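Local coordinates for protein arginyl-trna synthetase (Thermus thermophilus, PDB 1IQ0) that probably attaches arginine to its cognate tRNA, using ATP and releasing AMP and diphosphate, as a monomeric class I aminoacyl-tRNA synthetase, at residues A131-L136 with V143-Y148; A137-E142 with A515-A520; N125-D130 with F444-T449. All coordinates share one frame; numbering follows the deposited sequence.

Interaction 1: residues A131-L136 with V143-Y148; sequences AIARIL and VLVLNY
The carbonyl O of Ala-133 is hemmed in by the branched side chain of Val-143. CG1 of Val-143 lies 3.9 Å from this O, and CG2 of the same valine lies 4.0 Å from it. These are packing contacts, with carbon against a helix carbonyl. The two methyls then part. CG1 leans toward Ala-133 CB at 4.2 Å. CG2 reaches the next turn of the helix and rests on Leu-136 CB at 3.7 Å. The first torsion of Val-143 (179°) puts CG1 opposite the backbone N and CG2 opposite the carbonyl carbon, which spreads the fork along the helix.

The segments belong to a beta-alpha-beta crossover of the nucleotide-binding (Rossmann) fold of class I synthetases. Strand 104-108 leads through helix 120-138 to strand 141-149, and the helix runs back over the sheet. The axes of the two short segments come within 8.6 Å and are nearly antiparallel, at 165°.

Two residues along the strand, Val-145 sends CG2 to Ala-133 CB at 3.6 Å. One small methyl on the helix therefore meets two valines of the strand. Replacing Val-143 by an alanine removes both methyls, and would probably open a gap beside Leu-136 CB and take away most of the apolar cover that this residue gives the Ala-133 carbonyl. Within the sheet, Leu-144 pairs through its backbone with Val-105 and Val-107, and Val-145 N is hydrogen-bonded to Asp-235 OD1. On the helix, Leu-136 also touches Ala-520 of helix 512-522.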
ATOM      1  N   ALA A 131       0.712  -3.171   1.328  1.00 16.15           N
ATOM      2  CA  ALA A 131      -0.619  -3.251   0.740  1.00 16.31           C
ATOM      3  C   ALA A 131      -0.642  -2.756  -0.707  1.00 17.83           C
ATOM      4  O   ALA A 131      -1.174  -3.433  -1.586  1.00 19.16           O
ATOM      5  CB  ALA A 131      -1.622  -2.459   1.591  1.00 11.60           C
ATOM      6  N   ILE A 132      -0.069  -1.586  -0.971  1.00 17.67           N
ATOM      7  CA  ILE A 132      -0.083  -1.086  -2.338  1.00 17.36           C
ATOM      8  C   ILE A 132       0.750  -1.988  -3.243  1.00 15.47           C
ATOM      9  O   ILE A 132       0.438  -2.133  -4.418  1.00 16.25           O
ATOM     10  CB  ILE A 132       0.405   0.392  -2.438  1.00 25.59           C
ATOM     11  CG1 ILE A 132       0.042   0.960  -3.811  1.00 28.36           C
ATOM     12  CG2 ILE A 132       1.913   0.481  -2.248  1.00 21.23           C
ATOM     13  CD1 ILE A 132      -1.430   0.852  -4.156  1.00 35.90           C
ATOM     14  N   ALA A 133       1.798  -2.605  -2.697  1.00 21.24           N
ATOM     15  CA  ALA A 133       2.628  -3.513  -3.484  1.00 19.11           C
ATOM     16  C   ALA A 133       1.802  -4.735  -3.892  1.00 18.54           C
ATOM     17  O   ALA A 133       1.849  -5.165  -5.044  1.00 20.64           O
ATOM     18  CB  ALA A 133       3.856  -3.971  -2.678  1.00 11.27           C
ATOM     19  N   ARG A 134       1.065  -5.296  -2.933  1.00 20.51           N
ATOM     20  CA  ARG A 134       0.222  -6.466  -3.185  1.00 21.43           C
ATOM     21  C   ARG A 134      -0.897  -6.139  -4.181  1.00 20.33           C
ATOM     22  O   ARG A 134      -1.166  -6.903  -5.109  1.00 22.10           O
ATOM     23  CB  ARG A 134      -0.418  -6.957  -1.881  1.00 16.61           C
ATOM     24  CG  ARG A 134       0.545  -7.575  -0.874  1.00 17.56           C
ATOM     25  CD  ARG A 134      -0.181  -7.867   0.419  1.00 19.93           C
ATOM     26  NE  ARG A 134       0.674  -8.512   1.412  1.00 20.41           N
ATOM     27  CZ  ARG A 134       0.912  -9.818   1.470  1.00 17.71           C
ATOM     28  NH1 ARG A 134       0.357 -10.637   0.592  1.00 18.81           N
ATOM     29  NH2 ARG A 134       1.700 -10.302   2.421  1.00 23.66           N
ATOM     30  N   ILE A 135      -1.547  -5.001  -3.971  1.00 22.04           N
ATOM     31  CA  ILE A 135      -2.638  -4.560  -4.828  1.00 21.77           C
ATOM     32  C   ILE A 135      -2.172  -4.367  -6.270  1.00 24.08           C
ATOM     33  O   ILE A 135      -2.828  -4.837  -7.202  1.00 24.80           O
ATOM     34  CB  ILE A 135      -3.254  -3.252  -4.269  1.00 19.23           C
ATOM     35  CG1 ILE A 135      -3.995  -3.566  -2.960  1.00 16.15           C
ATOM     36  CG2 ILE A 135      -4.170  -2.602  -5.303  1.00 22.25           C
ATOM     37  CD1 ILE A 135      -4.519  -2.332  -2.223  1.00 15.21           C
ATOM     38  N   LEU A 136      -1.036  -3.693  -6.455  1.00 18.81           N
ATOM     39  CA  LEU A 136      -0.496  -3.472  -7.801  1.00 19.59           C
ATOM     40  C   LEU A 136      -0.178  -4.775  -8.525  1.00 19.41           C
ATOM     41  O   LEU A 136      -0.446  -4.905  -9.712  1.00 22.43           O
ATOM     42  CB  LEU A 136       0.768  -2.611  -7.739  1.00 15.75           C
ATOM     43  CG  LEU A 136       0.489  -1.129  -7.511  1.00 17.41           C
ATOM     44  CD1 LEU A 136       1.750  -0.433  -7.028  1.00 21.42           C
ATOM     45  CD2 LEU A 136      -0.041  -0.504  -8.817  1.00 15.53           C
ATOM     46  N   VAL A 143       5.804  -6.085  -9.928  1.00 23.95           N
ATOM     47  CA  VAL A 143       6.224  -5.346  -8.743  1.00 21.03           C
ATOM     48  C   VAL A 143       7.427  -5.885  -7.983  1.00 23.01           C
ATOM     49  O   VAL A 143       7.593  -7.092  -7.828  1.00 23.03           O
ATOM     50  CB  VAL A 143       5.032  -5.245  -7.746  1.00 25.57           C
ATOM     51  CG1 VAL A 143       5.443  -4.507  -6.478  1.00 24.70           C
ATOM     52  CG2 VAL A 143       3.861  -4.550  -8.425  1.00 24.39           C
ATOM     53  N   LEU A 144       8.257  -4.964  -7.505  1.00 20.55           N
ATOM     54  CA  LEU A 144       9.428  -5.312  -6.711  1.00 19.03           C
ATOM     55  C   LEU A 144       9.448  -4.379  -5.510  1.00 19.07           C
ATOM     56  O   LEU A 144       9.238  -3.172  -5.647  1.00 21.76           O
ATOM     57  CB  LEU A 144      10.715  -5.146  -7.521  1.00 19.53           C
ATOM     58  CG  LEU A 144      10.977  -6.173  -8.624  1.00 22.92           C
ATOM     59  CD1 LEU A 144      12.303  -5.832  -9.308  1.00 27.56           C
ATOM     60  CD2 LEU A 144      11.023  -7.589  -8.042  1.00 19.61           C
ATOM     61  N   VAL A 145       9.677  -4.945  -4.331  1.00 16.46           N
ATOM     62  CA  VAL A 145       9.714  -4.171  -3.097  1.00 16.81           C
ATOM     63  C   VAL A 145      11.158  -4.013  -2.613  1.00 17.58           C
ATOM     64  O   VAL A 145      11.880  -4.992  -2.417  1.00 17.25           O
ATOM     65  CB  VAL A 145       8.857  -4.857  -2.005  1.00 21.30           C
ATOM     66  CG1 VAL A 145       9.067  -4.180  -0.651  1.00 18.01           C
ATOM     67  CG2 VAL A 145       7.386  -4.790  -2.396  1.00 20.54           C
ATOM     68  N   LEU A 146      11.570  -2.769  -2.425  1.00 18.31           N
ATOM     69  CA  LEU A 146      12.924  -2.480  -1.979  1.00 16.75           C
ATOM     70  C   LEU A 146      12.924  -1.873  -0.585  1.00 17.58           C
ATOM     71  O   LEU A 146      12.074  -1.045  -0.266  1.00 17.05           O
ATOM     72  CB  LEU A 146      13.593  -1.512  -2.963  1.00 13.70           C
ATOM     73  CG  LEU A 146      15.025  -1.026  -2.699  1.00 16.16           C
ATOM     74  CD1 LEU A 146      15.612  -0.501  -3.996  1.00 16.27           C
ATOM     75  CD2 LEU A 146      15.038   0.070  -1.624  1.00 19.46           C
ATOM     76  N   ASN A 147      13.875  -2.302   0.242  1.00 15.99           N
ATOM     77  CA  ASN A 147      14.023  -1.772   1.594  1.00 16.41           C
ATOM     78  C   ASN A 147      15.430  -1.155   1.663  1.00 17.15           C
ATOM     79  O   ASN A 147      16.429  -1.862   1.539  1.00 16.16           O
ATOM     80  CB  ASN A 147      13.864  -2.899   2.622  1.00 15.92           C
ATOM     81  CG  ASN A 147      13.841  -2.390   4.061  1.00 18.67           C
ATOM     82  OD1 ASN A 147      13.567  -3.151   4.996  1.00 25.00           O
ATOM     83  ND2 ASN A 147      14.130  -1.109   4.246  1.00 14.90           N
ATOM     84  N   TYR A 148      15.495   0.166   1.829  1.00 20.32           N
ATOM     85  CA  TYR A 148      16.766   0.894   1.882  1.00 18.80           C
ATOM     86  C   TYR A 148      17.356   0.869   3.283  1.00 19.43           C
ATOM     87  O   TYR A 148      16.699   1.263   4.239  1.00 19.27           O
ATOM     88  CB  TYR A 148      16.558   2.347   1.435  1.00 16.37           C
ATOM     89  CG  TYR A 148      17.717   3.273   1.748  1.00 19.48           C
ATOM     90  CD1 TYR A 148      18.960   3.103   1.132  1.00 18.76           C
ATOM     91  CD2 TYR A 148      17.575   4.306   2.678  1.00 17.99           C
ATOM     92  CE1 TYR A 148      20.038   3.937   1.436  1.00 12.48           C
ATOM     93  CE2 TYR A 148      18.643   5.148   2.990  1.00 14.26           C
ATOM     94  CZ  TYR A 148      19.874   4.956   2.363  1.00 14.41           C
ATOM     95  OH  TYR A 148      20.926   5.792   2.648  1.00 14.62           O
TER

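Interaction 2: residues A137-E142 with A515-A520; sequences AYAGRE and AVLEAA
The ring of Tyr-138 meets Val-516 obliquely, through CD2 and CE2. CD2 of Tyr-138 is 3.7 Å from CG1 of Val-516, and CE2 of the ring is 4.2 Å from the same methyl. The two side chains cross at about a right angle. Tyr-138 swings its ring out opposite the backbone N (chi1 -175°), which carries it toward helix 512-522. Elsewhere the ring side chain touches Pro-97, and Thr-579 and Leu-583 of helix 562-583.

The next residue, Ala-139, makes the other half of the contact. Its CB lies 3.7 Å from the CB of Ala-520. The same Ala-139 CB is 3.8 Å from CD2 of Leu-517. A single methyl thus meets two residues one helical turn apart. Leu-517 starts out to one side of this partner, but its CD2 comes back over to it.

The helix that carries Tyr-138 ends here in a Schellman motif. Gly-140 takes a positive phi (107°), and its N bonds back to Ala-137 O at 3.0 Å. At these backbone angles a CB on Gly-140 would run into the carbonyl O of Ala-139. The chain then turns toward strand 141-149, where Arg-141 forms a salt bridge with Glu-348. The Ala-139 carbonyl accepts a hydrogen bond from Arg-101.

The contact joins the catalytic domain to the DALR anticodon-binding domain, far apart in sequence. Only methyls and ring carbons meet between the two segments. The join therefore rests on close fit and the exclusion of water, and the small alanines probably let the helix end and helix 512-522 come near each other.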
ATOM      1  N   ALA A 137       0.411  -5.727  -7.806  1.00 17.67           N
ATOM      2  CA  ALA A 137       0.752  -7.022  -8.381  1.00 19.26           C
ATOM      3  C   ALA A 137      -0.523  -7.720  -8.852  1.00 22.51           C
ATOM      4  O   ALA A 137      -0.573  -8.248  -9.962  1.00 24.78           O
ATOM      5  CB  ALA A 137       1.476  -7.898  -7.335  1.00 23.40           C
ATOM      6  N   TYR A 138      -1.545  -7.719  -7.998  1.00 30.48           N
ATOM      7  CA  TYR A 138      -2.824  -8.345  -8.319  1.00 29.75           C
ATOM      8  C   TYR A 138      -3.430  -7.686  -9.558  1.00 28.67           C
ATOM      9  O   TYR A 138      -4.010  -8.352 -10.416  1.00 27.98           O
ATOM     10  CB  TYR A 138      -3.798  -8.193  -7.146  1.00 21.57           C
ATOM     11  CG  TYR A 138      -5.118  -8.921  -7.327  1.00 24.69           C
ATOM     12  CD1 TYR A 138      -5.257 -10.260  -6.957  1.00 25.91           C
ATOM     13  CD2 TYR A 138      -6.226  -8.273  -7.875  1.00 28.93           C
ATOM     14  CE1 TYR A 138      -6.463 -10.929  -7.126  1.00 28.31           C
ATOM     15  CE2 TYR A 138      -7.437  -8.934  -8.049  1.00 27.97           C
ATOM     16  CZ  TYR A 138      -7.550 -10.260  -7.672  1.00 29.75           C
ATOM     17  OH  TYR A 138      -8.752 -10.916  -7.831  1.00 30.48           O
ATOM     18  N   ALA A 139      -3.288  -6.369  -9.637  1.00 21.61           N
ATOM     19  CA  ALA A 139      -3.821  -5.595 -10.747  1.00 22.39           C
ATOM     20  C   ALA A 139      -3.060  -5.799 -12.060  1.00 23.18           C
ATOM     21  O   ALA A 139      -3.381  -5.172 -13.069  1.00 24.82           O
ATOM     22  CB  ALA A 139      -3.837  -4.133 -10.381  1.00 14.51           C
ATOM     23  N   GLY A 140      -2.041  -6.654 -12.042  1.00 23.08           N
ATOM     24  CA  GLY A 140      -1.301  -6.929 -13.258  1.00 22.80           C
ATOM     25  C   GLY A 140       0.098  -6.366 -13.402  1.00 23.97           C
ATOM     26  O   GLY A 140       0.792  -6.711 -14.357  1.00 28.05           O
ATOM     27  N   ARG A 141       0.526  -5.512 -12.476  1.00 25.68           N
ATOM     28  CA  ARG A 141       1.855  -4.917 -12.572  1.00 26.13           C
ATOM     29  C   ARG A 141       2.971  -5.818 -12.065  1.00 26.59           C
ATOM     30  O   ARG A 141       2.769  -6.631 -11.156  1.00 26.76           O
ATOM     31  CB  ARG A 141       1.903  -3.588 -11.807  1.00 19.39           C
ATOM     32  CG  ARG A 141       0.831  -2.581 -12.226  1.00 20.12           C
ATOM     33  CD  ARG A 141       0.792  -2.390 -13.738  1.00 25.37           C
ATOM     34  NE  ARG A 141       2.024  -1.818 -14.281  1.00 29.77           N
ATOM     35  CZ  ARG A 141       2.364  -0.536 -14.180  1.00 30.28           C
ATOM     36  NH1 ARG A 141       1.567   0.317 -13.552  1.00 37.25           N
ATOM     37  NH2 ARG A 141       3.495  -0.104 -14.725  1.00 28.60           N
ATOM     38  N   GLU A 142       4.147  -5.676 -12.676  1.00 26.03           N
ATOM     39  CA  GLU A 142       5.330  -6.431 -12.276  1.00 25.23           C
ATOM     40  C   GLU A 142       5.906  -5.577 -11.151  1.00 26.22           C
ATOM     41  O   GLU A 142       6.425  -4.484 -11.388  1.00 26.53           O
ATOM     42  CB  GLU A 142       6.326  -6.540 -13.433  1.00 24.42           C
ATOM     43  CG  GLU A 142       7.567  -7.341 -13.077  1.00 30.97           C
ATOM     44  CD  GLU A 142       8.555  -7.444 -14.217  1.00 35.14           C
ATOM     45  OE1 GLU A 142       9.588  -8.120 -14.038  1.00 36.18           O
ATOM     46  OE2 GLU A 142       8.306  -6.854 -15.289  1.00 38.58           O
ATOM     47  N   ALA A 515     -12.750  -1.540  -7.158  1.00 24.89           N
ATOM     48  CA  ALA A 515     -12.119  -1.060  -5.935  1.00 24.38           C
ATOM     49  C   ALA A 515     -10.630  -1.402  -5.988  1.00 24.14           C
ATOM     50  O   ALA A 515      -9.785  -0.603  -5.585  1.00 23.86           O
ATOM     51  CB  ALA A 515     -12.765  -1.709  -4.706  1.00 15.49           C
ATOM     52  N   VAL A 516     -10.312  -2.591  -6.490  1.00 22.49           N
ATOM     53  CA  VAL A 516      -8.920  -3.005  -6.595  1.00 23.51           C
ATOM     54  C   VAL A 516      -8.130  -2.175  -7.617  1.00 25.30           C
ATOM     55  O   VAL A 516      -7.015  -1.723  -7.335  1.00 25.26           O
ATOM     56  CB  VAL A 516      -8.802  -4.484  -6.977  1.00 25.82           C
ATOM     57  CG1 VAL A 516      -7.340  -4.840  -7.210  1.00 28.42           C
ATOM     58  CG2 VAL A 516      -9.380  -5.350  -5.870  1.00 27.63           C
ATOM     59  N   LEU A 517      -8.711  -1.971  -8.796  1.00 29.08           N
ATOM     60  CA  LEU A 517      -8.043  -1.209  -9.844  1.00 27.07           C
ATOM     61  C   LEU A 517      -7.916   0.272  -9.517  1.00 25.38           C
ATOM     62  O   LEU A 517      -6.905   0.892  -9.836  1.00 25.53           O
ATOM     63  CB  LEU A 517      -8.767  -1.397 -11.180  1.00 30.00           C
ATOM     64  CG  LEU A 517      -8.696  -2.834 -11.712  1.00 30.36           C
ATOM     65  CD1 LEU A 517      -9.438  -2.939 -13.042  1.00 31.17           C
ATOM     66  CD2 LEU A 517      -7.234  -3.239 -11.881  1.00 33.24           C
ATOM     67  N   GLU A 518      -8.932   0.848  -8.887  1.00 25.41           N
ATOM     68  CA  GLU A 518      -8.847   2.254  -8.531  1.00 27.94           C
ATOM     69  C   GLU A 518      -7.755   2.415  -7.487  1.00 28.62           C
ATOM     70  O   GLU A 518      -6.950   3.340  -7.562  1.00 29.43           O
ATOM     71  CB  GLU A 518     -10.170   2.777  -7.965  1.00 28.19           C
ATOM     72  CG  GLU A 518     -10.024   4.159  -7.336  1.00 28.42           C
ATOM     73  CD  GLU A 518     -11.327   4.742  -6.841  1.00 33.57           C
ATOM     74  OE1 GLU A 518     -11.272   5.663  -5.999  1.00 36.56           O
ATOM     75  OE2 GLU A 518     -12.403   4.298  -7.297  1.00 35.25           O
ATOM     76  N   ALA A 519      -7.728   1.507  -6.517  1.00 22.00           N
ATOM     77  CA  ALA A 519      -6.722   1.560  -5.462  1.00 20.39           C
ATOM     78  C   ALA A 519      -5.327   1.451  -6.063  1.00 19.98           C
ATOM     79  O   ALA A 519      -4.398   2.127  -5.628  1.00 22.49           O
ATOM     80  CB  ALA A 519      -6.949   0.436  -4.467  1.00 12.48           C
ATOM     81  N   ALA A 520      -5.184   0.589  -7.064  1.00 23.75           N
ATOM     82  CA  ALA A 520      -3.901   0.394  -7.725  1.00 24.60           C
ATOM     83  C   ALA A 520      -3.498   1.628  -8.543  1.00 28.27           C
ATOM     84  O   ALA A 520      -2.370   2.118  -8.428  1.00 28.15           O
ATOM     85  CB  ALA A 520      -3.958  -0.845  -8.632  1.00 19.42           C
TER

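Interaction 3: residues N125-D130 with F444-T449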
ATOM      1  N   ASN A 125       3.784   2.985   7.604  1.00 22.32           N
ATOM      2  CA  ASN A 125       4.679   2.925   6.451  1.00 20.26           C
ATOM      3  C   ASN A 125       4.668   1.518   5.876  1.00 19.60           C
ATOM      4  O   ASN A 125       4.400   1.322   4.694  1.00 18.80           O
ATOM      5  CB  ASN A 125       6.109   3.302   6.875  1.00 20.74           C
ATOM      6  CG  ASN A 125       7.093   3.318   5.710  1.00 22.02           C
ATOM      7  OD1 ASN A 125       7.789   4.315   5.484  1.00 27.63           O
ATOM      8  ND2 ASN A 125       7.159   2.216   4.968  1.00 14.40           N
ATOM      9  N   ILE A 126       4.965   0.546   6.729  1.00 19.38           N
ATOM     10  CA  ILE A 126       5.015  -0.851   6.333  1.00 21.14           C
ATOM     11  C   ILE A 126       3.666  -1.355   5.814  1.00 22.41           C
ATOM     12  O   ILE A 126       3.593  -1.970   4.747  1.00 24.36           O
ATOM     13  CB  ILE A 126       5.469  -1.732   7.525  1.00 19.73           C
ATOM     14  CG1 ILE A 126       6.836  -1.250   8.021  1.00 18.76           C
ATOM     15  CG2 ILE A 126       5.533  -3.201   7.107  1.00 17.75           C
ATOM     16  CD1 ILE A 126       7.423  -2.073   9.147  1.00 19.68           C
ATOM     17  N   ALA A 127       2.603  -1.082   6.566  1.00 21.42           N
ATOM     18  CA  ALA A 127       1.263  -1.520   6.184  1.00 21.85           C
ATOM     19  C   ALA A 127       0.828  -0.949   4.836  1.00 20.53           C
ATOM     20  O   ALA A 127       0.342  -1.683   3.978  1.00 21.77           O
ATOM     21  CB  ALA A 127       0.249  -1.129   7.272  1.00 18.28           C
ATOM     22  N   LEU A 128       1.009   0.356   4.661  1.00 20.01           N
ATOM     23  CA  LEU A 128       0.638   1.053   3.431  1.00 19.48           C
ATOM     24  C   LEU A 128       1.458   0.572   2.233  1.00 20.95           C
ATOM     25  O   LEU A 128       0.915   0.308   1.156  1.00 21.02           O
ATOM     26  CB  LEU A 128       0.864   2.558   3.592  1.00 19.30           C
ATOM     27  CG  LEU A 128      -0.264   3.534   3.257  1.00 29.40           C
ATOM     28  CD1 LEU A 128       0.295   4.948   3.345  1.00 26.65           C
ATOM     29  CD2 LEU A 128      -0.842   3.264   1.866  1.00 23.09           C
ATOM     30  N   GLY A 129       2.771   0.477   2.430  1.00 25.14           N
ATOM     31  CA  GLY A 129       3.656   0.046   1.364  1.00 22.70           C
ATOM     32  C   GLY A 129       3.417  -1.379   0.905  1.00 23.62           C
ATOM     33  O   GLY A 129       3.337  -1.649  -0.297  1.00 23.81           O
ATOM     34  N   ASP A 130       3.309  -2.297   1.860  1.00 22.86           N
ATOM     35  CA  ASP A 130       3.077  -3.697   1.540  1.00 20.31           C
ATOM     36  C   ASP A 130       1.731  -3.861   0.827  1.00 21.62           C
ATOM     37  O   ASP A 130       1.623  -4.590  -0.158  1.00 26.38           O
ATOM     38  CB  ASP A 130       3.089  -4.545   2.818  1.00 16.34           C
ATOM     39  CG  ASP A 130       2.819  -6.002   2.540  1.00 17.55           C
ATOM     40  OD1 ASP A 130       3.665  -6.645   1.877  1.00 18.62           O
ATOM     41  OD2 ASP A 130       1.760  -6.506   2.962  1.00 19.54           O
ATOM     42  N   PHE A 444      -5.353  -3.663   9.084  1.00 20.21           N
ATOM     43  CA  PHE A 444      -6.537  -2.966   8.576  1.00 20.25           C
ATOM     44  C   PHE A 444      -6.602  -1.533   9.085  1.00 16.47           C
ATOM     45  O   PHE A 444      -6.932  -0.616   8.339  1.00 21.89           O
ATOM     46  CB  PHE A 444      -7.831  -3.693   8.968  1.00 22.80           C
ATOM     47  CG  PHE A 444      -9.025  -3.236   8.176  1.00 22.68           C
ATOM     48  CD1 PHE A 444      -9.270  -3.750   6.910  1.00 21.91           C
ATOM     49  CD2 PHE A 444      -9.862  -2.236   8.664  1.00 21.53           C
ATOM     50  CE1 PHE A 444     -10.330  -3.275   6.134  1.00 20.94           C
ATOM     51  CE2 PHE A 444     -10.920  -1.753   7.900  1.00 18.90           C
ATOM     52  CZ  PHE A 444     -11.154  -2.273   6.632  1.00 22.23           C
ATOM     53  N   SER A 445      -6.305  -1.339  10.364  1.00 19.84           N
ATOM     54  CA  SER A 445      -6.321   0.003  10.944  1.00 21.99           C
ATOM     55  C   SER A 445      -5.333   0.934  10.221  1.00 22.94           C
ATOM     56  O   SER A 445      -5.655   2.070   9.884  1.00 25.40           O
ATOM     57  CB  SER A 445      -5.953  -0.069  12.428  1.00 21.48           C
ATOM     58  OG  SER A 445      -5.762   1.230  12.967  1.00 20.14           O
ATOM     59  N   MET A 446      -4.125   0.443   9.989  1.00 16.83           N
ATOM     60  CA  MET A 446      -3.089   1.234   9.324  1.00 18.54           C
ATOM     61  C   MET A 446      -3.405   1.649   7.892  1.00 19.16           C
ATOM     62  O   MET A 446      -2.815   2.599   7.372  1.00 20.78           O
ATOM     63  CB  MET A 446      -1.766   0.467   9.345  1.00 25.90           C
ATOM     64  CG  MET A 446      -1.136   0.351  10.732  1.00 24.08           C
ATOM     65  SD  MET A 446      -0.865   2.004  11.431  1.00 23.25           S
ATOM     66  CE  MET A 446      -2.335   2.153  12.493  1.00 26.31           C
ATOM     67  N   VAL A 447      -4.354   0.973   7.253  1.00 19.44           N
ATOM     68  CA  VAL A 447      -4.646   1.308   5.868  1.00 21.07           C
ATOM     69  C   VAL A 447      -6.076   1.746   5.511  1.00 22.29           C
ATOM     70  O   VAL A 447      -6.325   2.195   4.392  1.00 23.38           O
ATOM     71  CB  VAL A 447      -4.210   0.116   4.960  1.00 28.37           C
ATOM     72  CG1 VAL A 447      -5.271  -0.991   4.970  1.00 25.18           C
ATOM     73  CG2 VAL A 447      -3.934   0.607   3.576  1.00 36.22           C
ATOM     74  N   LYS A 448      -7.022   1.647   6.440  1.00 26.33           N
ATOM     75  CA  LYS A 448      -8.391   2.053   6.117  1.00 27.70           C
ATOM     76  C   LYS A 448      -8.579   3.574   6.019  1.00 30.67           C
ATOM     77  O   LYS A 448      -9.502   4.054   5.355  1.00 28.85           O
ATOM     78  CB  LYS A 448      -9.371   1.501   7.149  1.00 34.51           C
ATOM     79  CG  LYS A 448      -9.406   2.271   8.447  1.00 39.94           C
ATOM     80  CD  LYS A 448     -10.591   1.843   9.307  1.00 44.18           C
ATOM     81  CE  LYS A 448     -10.645   2.634  10.605  1.00 45.03           C
ATOM     82  NZ  LYS A 448     -11.744   2.180  11.502  1.00 49.64           N
ATOM     83  N   THR A 449      -7.699   4.325   6.674  1.00 28.59           N
ATOM     84  CA  THR A 449      -7.779   5.786   6.693  1.00 30.73           C
ATOM     85  C   THR A 449      -6.869   6.446   5.658  1.00 30.61           C
ATOM     86  O   THR A 449      -5.688   6.117   5.569  1.00 30.11           O
ATOM     87  CB  THR A 449      -7.392   6.318   8.087  1.00 30.64           C
ATOM     88  OG1 THR A 449      -8.281   5.770   9.070  1.00 33.91           O
ATOM     89  CG2 THR A 449      -7.454   7.837   8.126  1.00 29.46           C
TER
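Met-446 starts its path against helix 120-138. Its CB is pressed on the CB of Ala-127 at 3.3 Å, tighter than usual for two carbons. Its CG is still close, at 4.0 Å from Ala-127 CB. The chain is bent at both chi2 (-57°) and chi3 (98°), which leads its end away. SD is already 5.3 Å from Ala-127 CB, and CE leads further away. The Met-446 side chain also packs on Ile-455 and Val-388, in neighbouring strands of the catalytic sheet.

A looser pair lies beside this one. CD2 of Leu-128 approaches CG2 of Val-447 to 4.4 Å. Pro-525 of helix 525-544 touches both of these side chains and so bridges the pair.

The contact brings together two parts of the class I catalytic domain distant in sequence. Helix 120-138 begins in the predicted 'HIGH' region, and helix 430-448 carries the other segment. There Phe-444 O accepts from both Val-447 N and Lys-448 N.

Asp-130, which does not touch the other segment, makes salt bridges with Arg-443, Arg-134 and Arg-233, which probably favours its ionised form. The small Ala-127 probably lets Met-446 come near, though the short spacing may be partly a matter of the model. Between the segments themselves only apolar side chains touch, so the join rests on their packing.

How the interactions relate
All three contacts are buried and all use helix 120-138, taken in three successive pieces. Interaction 3 uses its middle turns, interaction 1 its later turns and interaction 2 its C-terminal end. Interaction 1 is local, inside one beta-alpha-beta unit. Interaction 3 ties distant parts of the catalytic domain, and interaction 2 reaches the anticodon-binding domain. Interactions 1 and 2 touch: Leu-136 O probably accepts a hydrogen bond from Arg-141 N, and Ile-135 CG2 packs on Val-516 O. Interactions 2 and 3 stay about 8 Å apart at their nearest atoms. Aliphatic groups serve in each, but an aromatic ring enters only at the domain junction.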